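Local coordinates for glucoamylase (Thermoanaerobacterium thermosaccharolyticum, PDB 1LF6), which hydrolyses terminal alpha-1,4-linked glucose units from the non-reducing ends of starch-like chains, releasing beta-D-glucose, as a family 15 glycoside hydrolase, at residues 470-473 with 474-478; 458-461 with 462-466. One frame throughout, in Å; residues are numbered along the deposited sequence.

Contact 1. Residues 470-473 with 474-478; sequences SAQK and YQEKA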
loop_
_atom_site.group_PDB
_atom_site.type_symbol
_atom_site.label_atom_id
_atom_site.label_comp_id
_atom_site.label_asym_id
_atom_site.label_seq_id
_atom_site.Cartn_x
_atom_site.Cartn_y
_atom_site.Cartn_z
ATOM N N SER A 470 -29.498 23.040 -12.221
ATOM C CA SER A 470 -28.299 22.693 -11.467
ATOM C C SER A 470 -27.064 22.840 -12.352
ATOM O O SER A 470 -26.023 23.319 -11.907
ATOM C CB SER A 470 -28.394 21.254 -10.946
ATOM O OG SER A 470 -29.422 21.123 -9.978
ATOM N N ALA A 471 -27.189 22.423 -13.607
ATOM C CA ALA A 471 -26.087 22.508 -14.553
ATOM C C ALA A 471 -25.531 23.928 -14.610
ATOM O O ALA A 471 -24.328 24.135 -14.471
ATOM C CB ALA A 471 -26.551 22.076 -15.930
ATOM N N GLN A 472 -26.414 24.902 -14.813
ATOM C CA GLN A 472 -26.008 26.300 -14.887
ATOM C C GLN A 472 -25.367 26.763 -13.582
ATOM O O GLN A 472 -24.351 27.459 -13.583
ATOM C CB GLN A 472 -27.214 27.186 -15.195
ATOM C CG GLN A 472 -26.853 28.649 -15.347
ATOM C CD GLN A 472 -28.064 29.536 -15.494
ATOM O OE1 GLN A 472 -28.835 29.406 -16.445
ATOM N NE2 GLN A 472 -28.241 30.451 -14.548
ATOM N N LYS A 473 -25.974 26.375 -12.469
ATOM C CA LYS A 473 -25.483 26.731 -11.141
ATOM C C LYS A 473 -24.056 26.219 -10.905
ATOM O O LYS A 473 -23.182 26.958 -10.447
ATOM C CB LYS A 473 -26.427 26.143 -10.091
ATOM C CG LYS A 473 -26.042 26.421 -8.652
ATOM C CD LYS A 473 -27.079 25.823 -7.701
ATOM C CE LYS A 473 -26.690 26.026 -6.249
ATOM N NZ LYS A 473 -26.458 27.463 -5.933
ATOM N N TYR A 474 -23.834 24.947 -11.218
ATOM C CA TYR A 474 -22.533 24.324 -11.046
ATOM C C TYR A 474 -21.461 24.996 -11.897
ATOM O O TYR A 474 -20.408 25.371 -11.388
ATOM C CB TYR A 474 -22.621 22.837 -11.396
ATOM C CG TYR A 474 -23.485 22.032 -10.453
ATOM C CD1 TYR A 474 -24.069 20.838 -10.862
ATOM C CD2 TYR A 474 -23.719 22.462 -9.144
ATOM C CE1 TYR A 474 -24.869 20.090 -9.999
ATOM C CE2 TYR A 474 -24.520 21.719 -8.270
ATOM C CZ TYR A 474 -25.092 20.533 -8.711
ATOM O OH TYR A 474 -25.903 19.804 -7.863
ATOM N N GLN A 475 -21.732 25.155 -13.191
ATOM C CA GLN A 475 -20.768 25.780 -14.093
ATOM C C GLN A 475 -20.433 27.216 -13.740
ATOM O O GLN A 475 -19.278 27.621 -13.838
ATOM C CB GLN A 475 -21.255 25.726 -15.536
ATOM C CG GLN A 475 -20.921 24.430 -16.239
ATOM C CD GLN A 475 -19.422 24.147 -16.344
ATOM O OE1 GLN A 475 -19.029 23.078 -16.797
ATOM N NE2 GLN A 475 -18.586 25.100 -15.932
ATOM N N GLU A 476 -21.440 27.987 -13.345
ATOM C CA GLU A 476 -21.213 29.377 -12.965
ATOM C C GLU A 476 -20.240 29.441 -11.792
ATOM O O GLU A 476 -19.344 30.283 -11.758
ATOM C CB GLU A 476 -22.531 30.049 -12.577
ATOM C CG GLU A 476 -23.198 30.808 -13.713
ATOM C CD GLU A 476 -24.554 31.374 -13.324
ATOM O OE1 GLU A 476 -24.635 32.058 -12.283
ATOM O OE2 GLU A 476 -25.536 31.139 -14.060
ATOM N N LYS A 477 -20.434 28.548 -10.828
ATOM C CA LYS A 477 -19.577 28.491 -9.657
ATOM C C LYS A 477 -18.168 28.108 -10.108
ATOM O O LYS A 477 -17.187 28.759 -9.741
ATOM C CB LYS A 477 -20.117 27.453 -8.667
ATOM C CG LYS A 477 -19.478 27.496 -7.288
ATOM C CD LYS A 477 -19.789 28.800 -6.548
ATOM C CE LYS A 477 -21.268 28.943 -6.241
ATOM N NZ LYS A 477 -21.552 30.171 -5.443
ATOM N N ALA A 478 -18.077 27.065 -10.926
ATOM C CA ALA A 478 -16.794 26.589 -11.433
ATOM C C ALA A 478 -16.020 27.694 -12.145
ATOM O O ALA A 478 -14.819 27.863 -11.922
ATOM C CB ALA A 478 -17.015 25.406 -12.380
#
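Y474 folds back over the preceding turn to meet S470, at the start of helix 468-489, one of the helices of the (alpha/alpha) barrel of the family 15 domain. Its amide N donates to S470 O at 2.8 Å in a nearly straight bond. The ring covers that same oxygen: with CG anti to its own carbonyl carbon (chi1 -66°), it is turned back along the helix so that S470 O sits 3.1 Å above one face, offset toward the rim on the CG-CD1 side. Farther out, Y474 CE1 touches S470 CB at 3.8 Å. The two hydroxyls have partners beyond the turn, S470 OG with D467 and Y474 OH with D423 of helix 414-428, whose A422 and I426 also pack against the ring. Replacing Y474 by an alanine would probably uncover S470 O and S470 CB, open a gap toward A422 and I426, and cost D423 its hydroxyl partner. Q475 continues the helical ladder by donating from its N to A471 O at 3.1 Å, while its side chain, bent at chi2, leads off toward helices 445-464 and 676-682. E476 repeats the backbone bond to Q472 O and adds a side-chain link on the exposed face. There Q472 and E476 run side by side in the same direction, amide and carboxylate planes 22° apart. The bond between Q472 NE2 and E476 OE2 is short at 2.8 Å but weak, being bent to 123° at the hydrogen. K477 N closes the series on K473 O at 3.2 Å; the two lysine ammonium groups stay apart, K473 NZ lying 5.6 Å from K477 NZ.

Contact 2. Residues 458-461 with 462-466; sequences AAYI and AEQNK
The C-terminal end of helix 445-464 closes here in a Schellman motif, and I461 O takes two bonds from N465, the first residue to leave helical geometry. N465 N reaches that oxygen at 3.1 Å and N465 ND2 at 2.7 Å, from opposite faces of the carbonyl plane. The side-chain bond is the straighter, 166° at the hydrogen; its acceptor lies in the N465 amide plane, although the donor stands above the carbonyl plane of I461. N465 CG, anti to its own carbonyl carbon (chi1 -74°), turns the amide back along I461, where ND2 also brushes I461 CG2 at 3.5 Å. ND2 has a further acceptor in Y411 O, so the end of this barrel helix is tied to a neighbouring loop. K466, with positive phi, is the C-prime residue of the Schellman motif, its N donating to E463 O while D467 N reaches A462 O. One residue before N465, Q464 N bonds to Y460 O, and a water bridges the same pair by donating to Y460 O at 2.8 Å and to Q464 OE1. That water sits 3.4 Å above the centre of one face of the Y460 ring. The Q464 amide is turned 44° from the ring plane, with OE1 3.3 Å from Y460 CZ.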
loop_
_atom_site.group_PDB
_atom_site.type_symbol
_atom_site.label_atom_id
_atom_site.label_comp_id
_atom_site.label_asym_id
_atom_site.label_seq_id
_atom_site.Cartn_x
_atom_site.Cartn_y
_atom_site.Cartn_z
ATOM N N ALA A 458 -19.826 17.944 -12.949
ATOM C CA ALA A 458 -21.141 17.835 -12.328
ATOM C C ALA A 458 -22.181 18.519 -13.203
ATOM O O ALA A 458 -23.310 18.048 -13.325
ATOM C CB ALA A 458 -21.130 18.462 -10.940
ATOM N N ALA A 459 -21.792 19.637 -13.804
ATOM C CA ALA A 459 -22.685 20.385 -14.679
ATOM C C ALA A 459 -22.990 19.559 -15.924
ATOM O O ALA A 459 -24.123 19.544 -16.405
ATOM C CB ALA A 459 -22.043 21.707 -15.072
ATOM N N TYR A 460 -21.974 18.875 -16.437
ATOM C CA TYR A 460 -22.126 18.035 -17.623
ATOM C C TYR A 460 -23.119 16.914 -17.340
ATOM O O TYR A 460 -24.028 16.661 -18.127
ATOM C CB TYR A 460 -20.784 17.414 -18.008
ATOM C CG TYR A 460 -20.844 16.526 -19.234
ATOM C CD1 TYR A 460 -20.643 17.054 -20.510
ATOM C CD2 TYR A 460 -21.100 15.157 -19.121
ATOM C CE1 TYR A 460 -20.691 16.243 -21.642
ATOM C CE2 TYR A 460 -21.151 14.337 -20.247
ATOM C CZ TYR A 460 -20.944 14.885 -21.505
ATOM O OH TYR A 460 -20.987 14.081 -22.623
ATOM N N ILE A 461 -22.926 16.241 -16.210
ATOM C CA ILE A 461 -23.800 15.141 -15.818
ATOM C C ILE A 461 -25.214 15.635 -15.527
ATOM O O ILE A 461 -26.189 14.944 -15.819
ATOM C CB ILE A 461 -23.251 14.406 -14.580
ATOM C CG1 ILE A 461 -21.895 13.775 -14.911
ATOM C CG2 ILE A 461 -24.240 13.339 -14.128
ATOM C CD1 ILE A 461 -21.223 13.105 -13.727
ATOM N N ALA A 462 -25.325 16.829 -14.950
ATOM C CA ALA A 462 -26.636 17.395 -14.650
ATOM C C ALA A 462 -27.398 17.590 -15.957
ATOM O O ALA A 462 -28.596 17.327 -16.027
ATOM C CB ALA A 462 -26.492 18.720 -13.930
ATOM N N GLU A 463 -26.695 18.052 -16.989
ATOM C CA GLU A 463 -27.306 18.270 -18.295
ATOM C C GLU A 463 -27.782 16.957 -18.908
ATOM O O GLU A 463 -28.843 16.908 -19.534
ATOM C CB GLU A 463 -26.319 18.958 -19.242
ATOM C CG GLU A 463 -26.093 20.426 -18.924
ATOM C CD GLU A 463 -25.153 21.105 -19.902
ATOM O OE1 GLU A 463 -24.881 22.315 -19.726
ATOM O OE2 GLU A 463 -24.684 20.431 -20.846
ATOM N N GLN A 464 -26.999 15.896 -18.724
ATOM C CA GLN A 464 -27.358 14.583 -19.251
ATOM C C GLN A 464 -28.658 14.130 -18.605
ATOM O O GLN A 464 -29.443 13.401 -19.207
ATOM C CB GLN A 464 -26.255 13.563 -18.951
ATOM C CG GLN A 464 -24.937 13.875 -19.631
ATOM C CD GLN A 464 -25.021 13.770 -21.141
ATOM O OE1 GLN A 464 -24.203 14.342 -21.864
ATOM N NE2 GLN A 464 -26.007 13.026 -21.628
ATOM N N ASN A 465 -28.875 14.572 -17.371
ATOM C CA ASN A 465 -30.077 14.226 -16.623
ATOM C C ASN A 465 -31.147 15.301 -16.795
ATOM O O ASN A 465 -32.181 15.287 -16.124
ATOM C CB ASN A 465 -29.720 14.053 -15.146
ATOM C CG ASN A 465 -28.972 12.761 -14.880
ATOM O OD1 ASN A 465 -29.580 11.724 -14.616
ATOM N ND2 ASN A 465 -27.647 12.812 -14.968
ATOM N N LYS A 466 -30.879 16.233 -17.703
ATOM C CA LYS A 466 -31.793 17.327 -18.006
ATOM C C LYS A 466 -32.092 18.252 -16.827
ATOM O O LYS A 466 -33.150 18.876 -16.773
ATOM C CB LYS A 466 -33.097 16.769 -18.588
ATOM C CG LYS A 466 -32.904 16.042 -19.914
ATOM C CD LYS A 466 -34.219 15.500 -20.456
ATOM C CE LYS A 466 -34.026 14.816 -21.804
ATOM N NZ LYS A 466 -35.307 14.262 -22.330
HETATM O O HOH W 1 -24.128 16.702 -20.905
#

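How the contacts relate
Contact 2 takes in the end of helix 445-464 and the first residues of the turn after it, contact 1 the first turns of helix 468-489, so the two lie in series along the chain, with centres about 10 Å apart. The helices pack directly against each other. Alanines lie at the interface, consistent with the close approach: A459 CB meets Q475 CG at 3.2 Å and A471 O at 3.4 Å, A471 CB lies 3.4 Å from E463 CG, and A458 CB touches Y474 CD1 at 3.8 Å. Helix 414-428 is shared by both contacts, its Y414 reaching S470 in contact 1 and I461, A462 and N465 in contact 2. Both lie away from the probable catalytic residues E435 and E438, in the helical scaffold of the barrel.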